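Local coordinates for protein factor essential for expression of methicillin resistance (Staphylococcus aureus, PDB 1LRZ) that catalyses the addition of glycines 2 and 3 to the pentaglycine bridge of the peptidoglycan, taking glycine from glycyl-tRNA, at residues 140-143 against 144-147; 176-179 against 180-184; 222-225 against 226-230; 380-383 against 384-388; 400-403 against 404-407. All blocks are in the same frame, centred on the assembly; numbering follows the deposited sequence.

In the fold
From the N terminus, interaction 1 comes first, where the strand 141-142, at the margin of the seven-stranded sheet, runs out into a loop. Interaction 2 is the N-capped first two turns of the helix 177-187, and interaction 3 lies within the helix 222-232. Interaction 4 ends the helix 377-384 before the strand 389-393 of the nine-stranded sheet, and interaction 5 starts the C-terminal helix 403-411. All five are local and in series, with no nesting or crossing. Space brings two pairs together: E141 packs on P400, joining interactions 1 and 5, while D176 and R179 meet G385, joining interactions 2 and 4, whose centres are 11 Å apart.

Interaction 1 (140-143 against 144-147); sequences FEHT and GFHK
H142 and F145 make a T-shaped pair where the strand 141-142 gives way to a loop. The imidazole turns an edge to the phenyl face, with CE1 of H142 over the centre of the F145 ring and 3.8 Å from its CZ; the planes stand at 62° and the centroids lie 4.9 Å apart. Beneath the same imidazole runs the G144 backbone, its N over one face and its C 3.4 Å from H142 CE1. G144 has phi 118° and psi 170°, an extended shape at positive phi. F145 then forms the centre of an inverse gamma turn, closed by a weak bond of 3.0 Å from H146 N to G144 O. One water bridges the bend, 2.7 Å from T143 OG1 and donating to G144 O.

Further out, NE2 of H142 bonds to V394 O and NE2 of H146 to D396 OD1, which fixes both imidazoles against the same loop. The H142 ring also meets F132 and F397, and that of F145 meets Y113. The turn thus leads away from the strand 141-142, which pairs with the strand 397-400, toward the strand 157-162 of the other sheet.

Interaction 2 (176-179 against 180-184); sequences DGLR and KRNTK
T183 holds its OG1 beside its own backbone N (chi1 -66°), a torsion that turns the hydroxyl back along the helix to R179 O, four residues earlier. That carbonyl oxygen is gripped twice: T183 OG1 donates to R179 O over 2.8 Å from above the carbonyl plane, and T183 N donates to the same R179 O over 2.9 Å from the opposite face. The hydroxyl of this buried residue thus gives its proton to its own helix, while the T183 side chain packs on Y343 and W347 of the helix 341-355.

The main-chain ladder starts one turn earlier, with K180 N donating to D176 O at 3.0 Å, nearly straight at 173°; R181 and N182 follow by bonding to the carbonyls of G177 and L178. D176 is the N-cap of the helix 177-187. Its OD2 accepts from R179 N, although that oxygen sits too near a neighbouring atom for its place to be certain. L178 and N182 lie side by side, pointing the same way, CD1 of L178 3.7 Å from OD1 of N182.

The R179 chain is bent, and this brings its NH2 to the other oxygen of the cap: NH2 of R179 donates to OD1 of D176 over 2.9 Å, on the syn lone pair and only 2° out of the guanidinium plane, forming a salt bridge. CD2 of L178 rests over one face of the same guanidinium. R179 reaches Y343 too, and Y386 in the loop after the helix 377-384.

Interaction 3 (222-225 against 226-230); sequences DKFY and YNRLK
The F224 ring carries the R228 guanidinium over one face, a cation-pi pair spaced i to i+4 along the helix 222-232. R228 CZ stands 3.6 Å from the ring centroid, 29° off the normal and displaced toward the rim. The two planes are 41° apart, so this is a tilted overlap rather than a parallel stack; the NH2 end is modelled implausibly close to the ring and its exact place is doubtful. At the ring's edge, in plane, sits CG of Y225, whose own ring takes CD2 of F224 over the centre of one face. With CG of R228 beside the backbone N (chi1 -59°), that atom comes to 3.0 Å from F224 O, and the bend at chi2 then turns the guanidinium over the F224 ring.

Beneath the side chains the helical ladder continues, with N227 N bonded to K223 O at 2.9 Å and L229 N to Y225 O at 3.1 Å. Y225 is buried, its ring making edge-to-face contacts with F204 and F317, while L229 packs on V236 and V238 of the strand 236-244. N227 gives its ND2 to E36 OE2, just beyond the helix 27-35. R228 N donates to F224 O over a longer 3.3 Å.

Interaction 4 (380-383 against 384-388); sequences VKFK and KGYNA
Y386 reaches back along the end of the helix 377-384 to meet F382, four residues earlier. Starting at CB, which lies 3.5 Å from K383 O, its side chain leaves beside the backbone N (chi1 -80°), and this sends the ring alongside the last helical turn. CD2 comes next, 3.3 Å from F382 O, which lies near the plane of the tyrosine ring at its edge. CE2 of Y386 goes furthest into the contact: it stands over one face of the F382 ring, displaced toward the rim, and 3.6 Å from F382 CZ. At the tip, OH of Y386 passes 3.7 Å from that same F382 CZ. The pair is T-shaped, tyrosine edge to phenylalanine face, with planes at 67° and centroids 5.2 Å apart.

Both rings also touch the helix 341-355, each lying against Y343 and Q346, and Y386 has F363 beside it as well. K383 extends toward the strand 360-365, where its NZ bonds to F363 O; K384 NZ makes a salt bridge with D119.

Along the backbone, K384 N still bonds to V380 O at 2.8 Å. G385 N donates to K381 O and, weakly, to F382 O, and Y386 N reaches K383 O over 3.0 Å from above the carbonyl plane. A type I turn from K384 to N387 overlaps this end, closed by N387 N to K384 O, and N387, at positive phi (74°), leaves the helix in a Schellman motif that hands the chain to the strand 389-393.

Interaction 5 (400-403 against 404-407); sequences PINK and PVYA
N402 caps the helix 403-411 through its side chain, OD1 accepting from V405 N over 3.3 Å. With CG anti to the backbone N (chi1 -174°) and chi2 at -43°, the amide swings across the first turn. The bond is nearly straight at the hydrogen (167°), yet the donor stands above the amide plane rather than on a lone pair. V405 lies against this amide through CG2, 3.3 Å from N402 OD1 and also near CG and ND2. That methyl lies beside the valine's own backbone N because CG1 takes the anti place.

Y406 extends the other way. Its ring lies obliquely across the P400 pyrrolidine, CD2 of Y406 being 3.8 Å from both CB and CG of the proline; it also meets the ring of Y104 in the strand 102-107. The backbone closes the turn, with Y406 N bonded to N402 O at 2.8 Å and A407 N to K403 O at 2.8 Å. N402 and V405 both touch L103 and F67, which sets the start of the helix against the strands 102-107 and 67-78.

P404, second in the helix, has no N-H to offer, and its CD sits tight against K403 CB at 3.3 Å. At the first turn no proton of P404 has to be satisfied, and N402 engages the next one with its side-chain OD1, that of V405, and the following one with its carbonyl, that of Y406.

Interaction 1 (140-143 against 144-147)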
loop_
_atom_site.group_PDB
_atom_site.type_symbol
_atom_site.label_atom_id
_atom_site.label_comp_id
_atom_site.label_asym_id
_atom_site.label_seq_id
_atom_site.Cartn_x
_atom_site.Cartn_y
_atom_site.Cartn_z
ATOM N N PHE A 140 26.268 -14.904 3.136
ATOM C CA PHE A 140 25.199 -13.959 3.462
ATOM C C PHE A 140 24.515 -14.467 4.730
ATOM O O PHE A 140 23.725 -15.407 4.677
ATOM C CB PHE A 140 24.170 -13.865 2.321
ATOM C CG PHE A 140 24.669 -13.130 1.106
ATOM C CD1 PHE A 140 25.409 -13.789 0.129
ATOM C CD2 PHE A 140 24.429 -11.768 0.961
ATOM C CE1 PHE A 140 25.907 -13.103 -0.978
ATOM C CE2 PHE A 140 24.922 -11.068 -0.139
ATOM C CZ PHE A 140 25.662 -11.736 -1.109
ATOM N N GLU A 141 24.819 -13.837 5.860
ATOM C CA GLU A 141 24.267 -14.228 7.157
ATOM C C GLU A 141 22.898 -13.618 7.458
ATOM O O GLU A 141 22.740 -12.393 7.510
ATOM C CB GLU A 141 25.261 -13.850 8.257
ATOM C CG GLU A 141 26.696 -14.256 7.908
ATOM C CD GLU A 141 27.716 -13.827 8.951
ATOM O OE1 GLU A 141 27.749 -12.624 9.309
ATOM O OE2 GLU A 141 28.493 -14.699 9.407
ATOM N N HIS A 142 21.913 -14.489 7.650
ATOM C CA HIS A 142 20.543 -14.075 7.949
ATOM C C HIS A 142 20.507 -13.369 9.306
ATOM O O HIS A 142 21.097 -13.858 10.263
ATOM C CB HIS A 142 19.637 -15.313 7.994
ATOM C CG HIS A 142 18.177 -14.992 8.104
ATOM N ND1 HIS A 142 17.358 -15.574 9.045
ATOM C CD2 HIS A 142 17.384 -14.176 7.367
ATOM C CE1 HIS A 142 16.121 -15.134 8.884
ATOM N NE2 HIS A 142 16.109 -14.283 7.872
ATOM N N THR A 143 19.809 -12.241 9.407
ATOM C CA THR A 143 19.752 -11.533 10.684
ATOM C C THR A 143 18.706 -12.124 11.636
ATOM O O THR A 143 18.693 -11.797 12.813
ATOM C CB THR A 143 19.467 -10.022 10.497
ATOM O OG1 THR A 143 18.089 -9.816 10.151
ATOM C CG2 THR A 143 20.352 -9.450 9.396
ATOM N N GLY A 144 17.829 -12.997 11.142
ATOM C CA GLY A 144 16.844 -13.590 12.036
ATOM C C GLY A 144 15.396 -13.285 11.703
ATOM O O GLY A 144 15.105 -12.434 10.854
ATOM N N PHE A 145 14.481 -13.975 12.375
ATOM C CA PHE A 145 13.062 -13.767 12.113
ATOM C C PHE A 145 12.504 -12.650 12.976
ATOM O O PHE A 145 11.718 -12.875 13.893
ATOM C CB PHE A 145 12.308 -15.087 12.315
ATOM C CG PHE A 145 12.795 -16.183 11.404
ATOM C CD1 PHE A 145 13.741 -17.102 11.840
ATOM C CD2 PHE A 145 12.391 -16.217 10.070
ATOM C CE1 PHE A 145 14.289 -18.036 10.963
ATOM C CE2 PHE A 145 12.930 -17.141 9.183
ATOM C CZ PHE A 145 13.882 -18.054 9.631
ATOM N N HIS A 146 12.920 -11.427 12.659
ATOM C CA HIS A 146 12.493 -10.275 13.421
ATOM C C HIS A 146 11.037 -9.909 13.153
ATOM O O HIS A 146 10.476 -10.203 12.101
ATOM C CB HIS A 146 13.423 -9.088 13.148
ATOM C CG HIS A 146 13.498 -8.675 11.707
ATOM N ND1 HIS A 146 12.655 -7.729 11.162
ATOM C CD2 HIS A 146 14.348 -9.039 10.715
ATOM C CE1 HIS A 146 12.987 -7.523 9.898
ATOM N NE2 HIS A 146 14.011 -8.307 9.600
ATOM N N LYS A 147 10.428 -9.287 14.149
ATOM C CA LYS A 147 9.034 -8.852 14.100
ATOM C C LYS A 147 8.953 -7.440 14.665
ATOM O O LYS A 147 9.859 -6.998 15.377
ATOM C CB LYS A 147 8.163 -9.746 14.971
ATOM C CG LYS A 147 8.087 -11.191 14.559
ATOM C CD LYS A 147 7.290 -11.928 15.624
ATOM C CE LYS A 147 6.993 -13.355 15.233
ATOM N NZ LYS A 147 6.192 -13.991 16.317
HETATM O O HOH W 1 16.147 -11.062 8.809
#

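Interaction 2 (176-179 against 180-184)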
loop_
_atom_site.group_PDB
_atom_site.type_symbol
_atom_site.label_atom_id
_atom_site.label_comp_id
_atom_site.label_asym_id
_atom_site.label_seq_id
_atom_site.Cartn_x
_atom_site.Cartn_y
_atom_site.Cartn_z
ATOM N N ASP A 176 -15.753 -8.936 5.324
ATOM C CA ASP A 176 -16.568 -9.364 6.450
ATOM C C ASP A 176 -17.722 -8.352 6.589
ATOM O O ASP A 176 -17.736 -7.306 5.917
ATOM C CB ASP A 176 -15.727 -9.499 7.739
ATOM C CG ASP A 176 -15.183 -8.168 8.270
ATOM O OD1 ASP A 176 -14.450 -8.209 9.276
ATOM O OD2 ASP A 176 -15.482 -7.095 7.721
ATOM N N GLY A 177 -18.701 -8.666 7.429
ATOM C CA GLY A 177 -19.853 -7.791 7.580
ATOM C C GLY A 177 -19.576 -6.312 7.765
ATOM O O GLY A 177 -20.179 -5.467 7.099
ATOM N N LEU A 178 -18.664 -5.991 8.676
ATOM C CA LEU A 178 -18.330 -4.603 8.957
ATOM C C LEU A 178 -17.711 -3.879 7.743
ATOM O O LEU A 178 -18.108 -2.756 7.424
ATOM C CB LEU A 178 -17.395 -4.547 10.172
ATOM C CG LEU A 178 -17.145 -3.187 10.830
ATOM C CD1 LEU A 178 -18.474 -2.509 11.183
ATOM C CD2 LEU A 178 -16.285 -3.393 12.079
ATOM N N ARG A 179 -16.756 -4.505 7.053
ATOM C CA ARG A 179 -16.156 -3.842 5.890
ATOM C C ARG A 179 -17.140 -3.684 4.733
ATOM O O ARG A 179 -17.172 -2.656 4.066
ATOM C CB ARG A 179 -14.908 -4.596 5.404
ATOM C CG ARG A 179 -13.677 -4.308 6.250
ATOM C CD ARG A 179 -13.858 -4.932 7.619
ATOM N NE ARG A 179 -13.316 -4.085 8.651
ATOM C CZ ARG A 179 -13.143 -4.454 9.908
ATOM N NH1 ARG A 179 -12.635 -3.582 10.756
ATOM N NH2 ARG A 179 -13.464 -5.682 10.313
ATOM N N LYS A 180 -17.940 -4.712 4.488
ATOM C CA LYS A 180 -18.940 -4.655 3.425
ATOM C C LYS A 180 -19.929 -3.517 3.707
ATOM O O LYS A 180 -20.225 -2.706 2.831
ATOM C CB LYS A 180 -19.697 -5.985 3.370
ATOM C CG LYS A 180 -20.717 -6.123 2.251
ATOM C CD LYS A 180 -21.102 -7.599 2.136
ATOM C CE LYS A 180 -21.815 -7.956 0.837
ATOM N NZ LYS A 180 -22.098 -9.440 0.775
ATOM N N ARG A 181 -20.436 -3.458 4.935
ATOM C CA ARG A 181 -21.397 -2.428 5.299
ATOM C C ARG A 181 -20.837 -1.021 5.115
ATOM O O ARG A 181 -21.488 -0.160 4.521
ATOM C CB ARG A 181 -21.866 -2.608 6.752
ATOM C CG ARG A 181 -22.768 -1.470 7.234
ATOM C CD ARG A 181 -23.424 -1.763 8.598
ATOM N NE ARG A 181 -24.165 -0.603 9.093
ATOM C CZ ARG A 181 -24.766 -0.546 10.280
ATOM N NH1 ARG A 181 -25.411 0.557 10.648
ATOM N NH2 ARG A 181 -24.730 -1.594 11.094
ATOM N N ASN A 182 -19.635 -0.790 5.627
ATOM C CA ASN A 182 -19.005 0.522 5.516
ATOM C C ASN A 182 -18.656 0.880 4.072
ATOM O O ASN A 182 -18.754 2.045 3.671
ATOM C CB ASN A 182 -17.759 0.574 6.413
ATOM C CG ASN A 182 -18.121 0.756 7.892
ATOM O OD1 ASN A 182 -17.535 0.142 8.780
ATOM N ND2 ASN A 182 -19.089 1.603 8.146
ATOM N N THR A 183 -18.262 -0.118 3.284
ATOM C CA THR A 183 -17.929 0.131 1.886
ATOM C C THR A 183 -19.206 0.521 1.131
ATOM O O THR A 183 -19.207 1.480 0.355
ATOM C CB THR A 183 -17.258 -1.120 1.248
ATOM O OG1 THR A 183 -15.986 -1.336 1.874
ATOM C CG2 THR A 183 -17.040 -0.921 -0.256
ATOM N N LYS A 184 -20.296 -0.208 1.368
ATOM C CA LYS A 184 -21.563 0.126 0.713
ATOM C C LYS A 184 -21.960 1.535 1.161
ATOM O O LYS A 184 -22.455 2.327 0.366
ATOM C CB LYS A 184 -22.678 -0.854 1.113
ATOM C CG LYS A 184 -22.572 -2.250 0.490
ATOM C CD LYS A 184 -23.745 -3.144 0.916
ATOM C CE LYS A 184 -25.090 -2.540 0.500
ATOM N NZ LYS A 184 -26.264 -3.449 0.726
#

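Interaction 3 (222-225 against 226-230)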
loop_
_atom_site.group_PDB
_atom_site.type_symbol
_atom_site.label_atom_id
_atom_site.label_comp_id
_atom_site.label_asym_id
_atom_site.label_seq_id
_atom_site.Cartn_x
_atom_site.Cartn_y
_atom_site.Cartn_z
ATOM N N ASP A 222 9.059 15.072 6.007
ATOM C CA ASP A 222 8.202 15.865 5.131
ATOM C C ASP A 222 8.671 15.753 3.683
ATOM O O ASP A 222 7.868 15.568 2.764
ATOM C CB ASP A 222 8.246 17.333 5.566
ATOM C CG ASP A 222 7.881 17.522 7.033
ATOM O OD1 ASP A 222 6.667 17.573 7.340
ATOM O OD2 ASP A 222 8.806 17.608 7.877
ATOM N N LYS A 223 9.983 15.864 3.493
ATOM C CA LYS A 223 10.580 15.791 2.166
ATOM C C LYS A 223 10.474 14.392 1.555
ATOM O O LYS A 223 10.533 14.227 0.332
ATOM C CB LYS A 223 12.036 16.252 2.237
ATOM C CG LYS A 223 12.167 17.699 2.699
ATOM C CD LYS A 223 13.595 18.210 2.607
ATOM C CE LYS A 223 13.679 19.675 3.023
ATOM N NZ LYS A 223 15.065 20.216 2.918
ATOM N N PHE A 224 10.309 13.390 2.413
ATOM C CA PHE A 224 10.162 12.011 1.968
ATOM C C PHE A 224 9.019 11.916 0.952
ATOM O O PHE A 224 9.188 11.394 -0.151
ATOM C CB PHE A 224 9.841 11.112 3.166
ATOM C CG PHE A 224 9.440 9.709 2.789
ATOM C CD1 PHE A 224 10.386 8.696 2.715
ATOM C CD2 PHE A 224 8.112 9.406 2.499
ATOM C CE1 PHE A 224 10.017 7.396 2.358
ATOM C CE2 PHE A 224 7.735 8.113 2.139
ATOM C CZ PHE A 224 8.690 7.105 2.069
ATOM N N TYR A 225 7.858 12.433 1.337
ATOM C CA TYR A 225 6.684 12.385 0.480
ATOM C C TYR A 225 6.806 13.275 -0.743
ATOM O O TYR A 225 6.437 12.879 -1.853
ATOM C CB TYR A 225 5.433 12.759 1.275
ATOM C CG TYR A 225 5.091 11.750 2.341
ATOM C CD1 TYR A 225 5.276 12.044 3.690
ATOM C CD2 TYR A 225 4.608 10.484 2.000
ATOM C CE1 TYR A 225 4.994 11.110 4.674
ATOM C CE2 TYR A 225 4.322 9.538 2.976
ATOM C CZ TYR A 225 4.518 9.857 4.315
ATOM O OH TYR A 225 4.232 8.931 5.299
ATOM N N TYR A 226 7.328 14.478 -0.550
ATOM C CA TYR A 226 7.478 15.382 -1.672
ATOM C C TYR A 226 8.353 14.746 -2.761
ATOM O O TYR A 226 8.000 14.766 -3.947
ATOM C CB TYR A 226 8.094 16.702 -1.205
ATOM C CG TYR A 226 8.429 17.642 -2.341
ATOM C CD1 TYR A 226 7.455 18.458 -2.908
ATOM C CD2 TYR A 226 9.722 17.700 -2.865
ATOM C CE1 TYR A 226 7.761 19.312 -3.973
ATOM C CE2 TYR A 226 10.037 18.546 -3.927
ATOM C CZ TYR A 226 9.050 19.349 -4.477
ATOM O OH TYR A 226 9.346 20.181 -5.537
ATOM N N ASN A 227 9.485 14.167 -2.364
ATOM C CA ASN A 227 10.379 13.567 -3.350
ATOM C C ASN A 227 9.760 12.383 -4.085
ATOM O O ASN A 227 10.034 12.182 -5.266
ATOM C CB ASN A 227 11.711 13.148 -2.714
ATOM C CG ASN A 227 12.592 14.345 -2.367
ATOM O OD1 ASN A 227 12.483 15.407 -2.989
ATOM N ND2 ASN A 227 13.478 14.173 -1.388
ATOM N N ARG A 228 8.925 11.608 -3.397
ATOM C CA ARG A 228 8.279 10.460 -4.030
ATOM C C ARG A 228 7.328 10.982 -5.111
ATOM O O ARG A 228 7.292 10.465 -6.225
ATOM C CB ARG A 228 7.507 9.635 -2.992
ATOM C CG ARG A 228 8.358 9.100 -1.846
ATOM C CD ARG A 228 9.419 8.179 -2.369
ATOM N NE ARG A 228 10.269 7.607 -1.326
ATOM C CZ ARG A 228 11.121 8.298 -0.572
ATOM N NH1 ARG A 228 11.253 9.613 -0.710
ATOM N NH2 ARG A 228 11.890 7.653 0.289
ATOM N N LEU A 229 6.555 12.009 -4.781
ATOM C CA LEU A 229 5.646 12.592 -5.761
ATOM C C LEU A 229 6.421 13.041 -6.987
ATOM O O LEU A 229 6.060 12.724 -8.118
ATOM C CB LEU A 229 4.925 13.809 -5.181
ATOM C CG LEU A 229 3.706 13.578 -4.293
ATOM C CD1 LEU A 229 3.059 14.942 -3.965
ATOM C CD2 LEU A 229 2.699 12.698 -5.025
ATOM N N LYS A 230 7.501 13.778 -6.747
ATOM C CA LYS A 230 8.330 14.308 -7.823
ATOM C C LYS A 230 8.999 13.266 -8.723
ATOM O O LYS A 230 8.923 13.369 -9.945
ATOM C CB LYS A 230 9.398 15.227 -7.233
ATOM C CG LYS A 230 10.279 15.912 -8.252
ATOM C CD LYS A 230 11.343 16.733 -7.544
ATOM C CE LYS A 230 12.211 17.512 -8.521
ATOM N NZ LYS A 230 13.338 18.190 -7.804
#

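Interaction 4 (380-383 against 384-388)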
loop_
_atom_site.group_PDB
_atom_site.type_symbol
_atom_site.label_atom_id
_atom_site.label_comp_id
_atom_site.label_asym_id
_atom_site.label_seq_id
_atom_site.Cartn_x
_atom_site.Cartn_y
_atom_site.Cartn_z
ATOM N N VAL A 380 -4.685 -4.313 11.961
ATOM C CA VAL A 380 -4.680 -5.682 11.458
ATOM C C VAL A 380 -6.097 -6.229 11.292
ATOM O O VAL A 380 -6.382 -6.934 10.321
ATOM C CB VAL A 380 -3.838 -6.613 12.381
ATOM C CG1 VAL A 380 -3.977 -8.081 11.938
ATOM C CG2 VAL A 380 -2.355 -6.200 12.311
ATOM N N LYS A 381 -6.986 -5.897 12.225
ATOM C CA LYS A 381 -8.382 -6.346 12.143
ATOM C C LYS A 381 -9.045 -5.710 10.915
ATOM O O LYS A 381 -9.867 -6.326 10.227
ATOM C CB LYS A 381 -9.151 -5.939 13.414
ATOM C CG LYS A 381 -8.741 -6.692 14.668
ATOM C CD LYS A 381 -9.528 -6.219 15.892
ATOM C CE LYS A 381 -9.149 -7.025 17.140
ATOM N NZ LYS A 381 -9.934 -6.606 18.353
ATOM N N PHE A 382 -8.682 -4.465 10.647
ATOM C CA PHE A 382 -9.233 -3.746 9.506
ATOM C C PHE A 382 -8.801 -4.440 8.207
ATOM O O PHE A 382 -9.632 -4.744 7.348
ATOM C CB PHE A 382 -8.764 -2.291 9.572
ATOM C CG PHE A 382 -9.123 -1.455 8.372
ATOM C CD1 PHE A 382 -8.213 -1.289 7.326
ATOM C CD2 PHE A 382 -10.336 -0.770 8.319
ATOM C CE1 PHE A 382 -8.503 -0.442 6.242
ATOM C CE2 PHE A 382 -10.640 0.076 7.240
ATOM C CZ PHE A 382 -9.724 0.242 6.205
ATOM N N LYS A 383 -7.511 -4.726 8.085
ATOM C CA LYS A 383 -6.987 -5.387 6.894
ATOM C C LYS A 383 -7.593 -6.787 6.750
ATOM O O LYS A 383 -7.972 -7.211 5.649
ATOM C CB LYS A 383 -5.457 -5.430 6.979
ATOM C CG LYS A 383 -4.866 -4.012 6.961
ATOM C CD LYS A 383 -3.351 -3.961 7.069
ATOM C CE LYS A 383 -2.903 -2.490 7.028
ATOM N NZ LYS A 383 -1.430 -2.287 7.031
ATOM N N LYS A 384 -7.716 -7.483 7.876
ATOM C CA LYS A 384 -8.301 -8.821 7.909
ATOM C C LYS A 384 -9.705 -8.820 7.302
ATOM O O LYS A 384 -10.078 -9.738 6.558
ATOM C CB LYS A 384 -8.366 -9.310 9.363
ATOM C CG LYS A 384 -8.945 -10.701 9.538
ATOM C CD LYS A 384 -9.043 -11.044 11.009
ATOM C CE LYS A 384 -9.774 -12.361 11.222
ATOM N NZ LYS A 384 -9.807 -12.708 12.673
ATOM N N GLY A 385 -10.465 -7.771 7.612
ATOM C CA GLY A 385 -11.827 -7.648 7.125
ATOM C C GLY A 385 -11.991 -7.586 5.613
ATOM O O GLY A 385 -13.099 -7.807 5.113
ATOM N N TYR A 386 -10.907 -7.291 4.887
ATOM C CA TYR A 386 -10.944 -7.213 3.427
ATOM C C TYR A 386 -10.639 -8.561 2.768
ATOM O O TYR A 386 -10.582 -8.664 1.540
ATOM C CB TYR A 386 -9.936 -6.166 2.925
ATOM C CG TYR A 386 -10.434 -4.741 3.018
ATOM C CD1 TYR A 386 -11.197 -4.175 1.995
ATOM C CD2 TYR A 386 -10.163 -3.964 4.143
ATOM C CE1 TYR A 386 -11.675 -2.858 2.096
ATOM C CE2 TYR A 386 -10.639 -2.655 4.257
ATOM C CZ TYR A 386 -11.390 -2.105 3.235
ATOM O OH TYR A 386 -11.847 -0.797 3.355
ATOM N N ASN A 387 -10.442 -9.582 3.594
ATOM C CA ASN A 387 -10.124 -10.932 3.137
ATOM C C ASN A 387 -8.691 -11.031 2.634
ATOM O O ASN A 387 -8.394 -11.859 1.788
ATOM C CB ASN A 387 -11.065 -11.406 2.011
ATOM C CG ASN A 387 -11.042 -12.923 1.842
ATOM O OD1 ASN A 387 -11.118 -13.446 0.731
ATOM N ND2 ASN A 387 -10.943 -13.632 2.951
ATOM N N ALA A 388 -7.810 -10.183 3.142
ATOM C CA ALA A 388 -6.416 -10.225 2.740
ATOM C C ALA A 388 -5.767 -11.404 3.454
ATOM O O ALA A 388 -6.375 -11.994 4.349
ATOM C CB ALA A 388 -5.723 -8.939 3.145
#

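Interaction 5 (400-403 against 404-407)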
loop_
_atom_site.group_PDB
_atom_site.type_symbol
_atom_site.label_atom_id
_atom_site.label_comp_id
_atom_site.label_asym_id
_atom_site.label_seq_id
_atom_site.Cartn_x
_atom_site.Cartn_y
_atom_site.Cartn_z
ATOM N N PRO A 400 29.547 -9.651 5.335
ATOM C CA PRO A 400 30.671 -8.769 5.670
ATOM C C PRO A 400 31.768 -9.006 4.637
ATOM O O PRO A 400 32.099 -10.159 4.363
ATOM C CB PRO A 400 31.098 -9.260 7.052
ATOM C CG PRO A 400 29.864 -9.902 7.603
ATOM C CD PRO A 400 29.311 -10.631 6.407
ATOM N N ILE A 401 32.321 -7.940 4.059
ATOM C CA ILE A 401 33.395 -8.093 3.074
ATOM C C ILE A 401 34.770 -8.044 3.756
ATOM O O ILE A 401 35.670 -8.812 3.408
ATOM C CB ILE A 401 33.312 -7.010 1.987
ATOM C CG1 ILE A 401 31.959 -7.112 1.264
ATOM C CG2 ILE A 401 34.470 -7.179 1.003
ATOM C CD1 ILE A 401 31.723 -8.448 0.594
ATOM N N ASN A 402 34.931 -7.131 4.713
ATOM C CA ASN A 402 36.171 -7.023 5.485
ATOM C C ASN A 402 35.747 -7.227 6.945
ATOM O O ASN A 402 35.382 -6.274 7.650
ATOM C CB ASN A 402 36.812 -5.647 5.315
ATOM C CG ASN A 402 38.177 -5.563 5.979
ATOM O OD1 ASN A 402 38.363 -6.041 7.099
ATOM N ND2 ASN A 402 39.136 -4.948 5.293
ATOM N N LYS A 403 35.814 -8.473 7.396
ATOM C CA LYS A 403 35.356 -8.839 8.732
ATOM C C LYS A 403 35.916 -8.079 9.914
ATOM O O LYS A 403 35.154 -7.643 10.771
ATOM C CB LYS A 403 35.515 -10.349 8.930
ATOM C CG LYS A 403 34.588 -11.155 8.003
ATOM C CD LYS A 403 34.649 -12.655 8.278
ATOM C CE LYS A 403 33.830 -13.437 7.256
ATOM N NZ LYS A 403 33.856 -14.908 7.516
ATOM N N PRO A 404 37.247 -7.914 9.997
ATOM C CA PRO A 404 37.765 -7.168 11.151
ATOM C C PRO A 404 37.239 -5.733 11.192
ATOM O O PRO A 404 36.799 -5.247 12.244
ATOM C CB PRO A 404 39.278 -7.219 10.946
ATOM C CG PRO A 404 39.472 -8.551 10.272
ATOM C CD PRO A 404 38.339 -8.581 9.262
ATOM N N VAL A 405 37.284 -5.052 10.049
ATOM C CA VAL A 405 36.811 -3.669 9.990
ATOM C C VAL A 405 35.317 -3.622 10.304
ATOM O O VAL A 405 34.841 -2.714 11.001
ATOM C CB VAL A 405 37.077 -3.028 8.599
ATOM C CG1 VAL A 405 36.522 -1.607 8.568
ATOM C CG2 VAL A 405 38.584 -3.017 8.303
ATOM N N TYR A 406 34.575 -4.605 9.798
ATOM C CA TYR A 406 33.140 -4.654 10.056
ATOM C C TYR A 406 32.900 -4.885 11.558
ATOM O O TYR A 406 31.959 -4.337 12.146
ATOM C CB TYR A 406 32.496 -5.767 9.233
ATOM C CG TYR A 406 30.997 -5.855 9.427
ATOM C CD1 TYR A 406 30.165 -4.791 9.067
ATOM C CD2 TYR A 406 30.415 -6.993 9.988
ATOM C CE1 TYR A 406 28.785 -4.856 9.257
ATOM C CE2 TYR A 406 29.034 -7.073 10.188
ATOM C CZ TYR A 406 28.225 -6.000 9.821
ATOM O OH TYR A 406 26.868 -6.067 10.040
ATOM N N ALA A 407 33.759 -5.692 12.180
ATOM C CA ALA A 407 33.641 -5.954 13.614
ATOM C C ALA A 407 33.803 -4.640 14.385
ATOM O O ALA A 407 33.049 -4.355 15.318
ATOM C CB ALA A 407 34.703 -6.966 14.060
#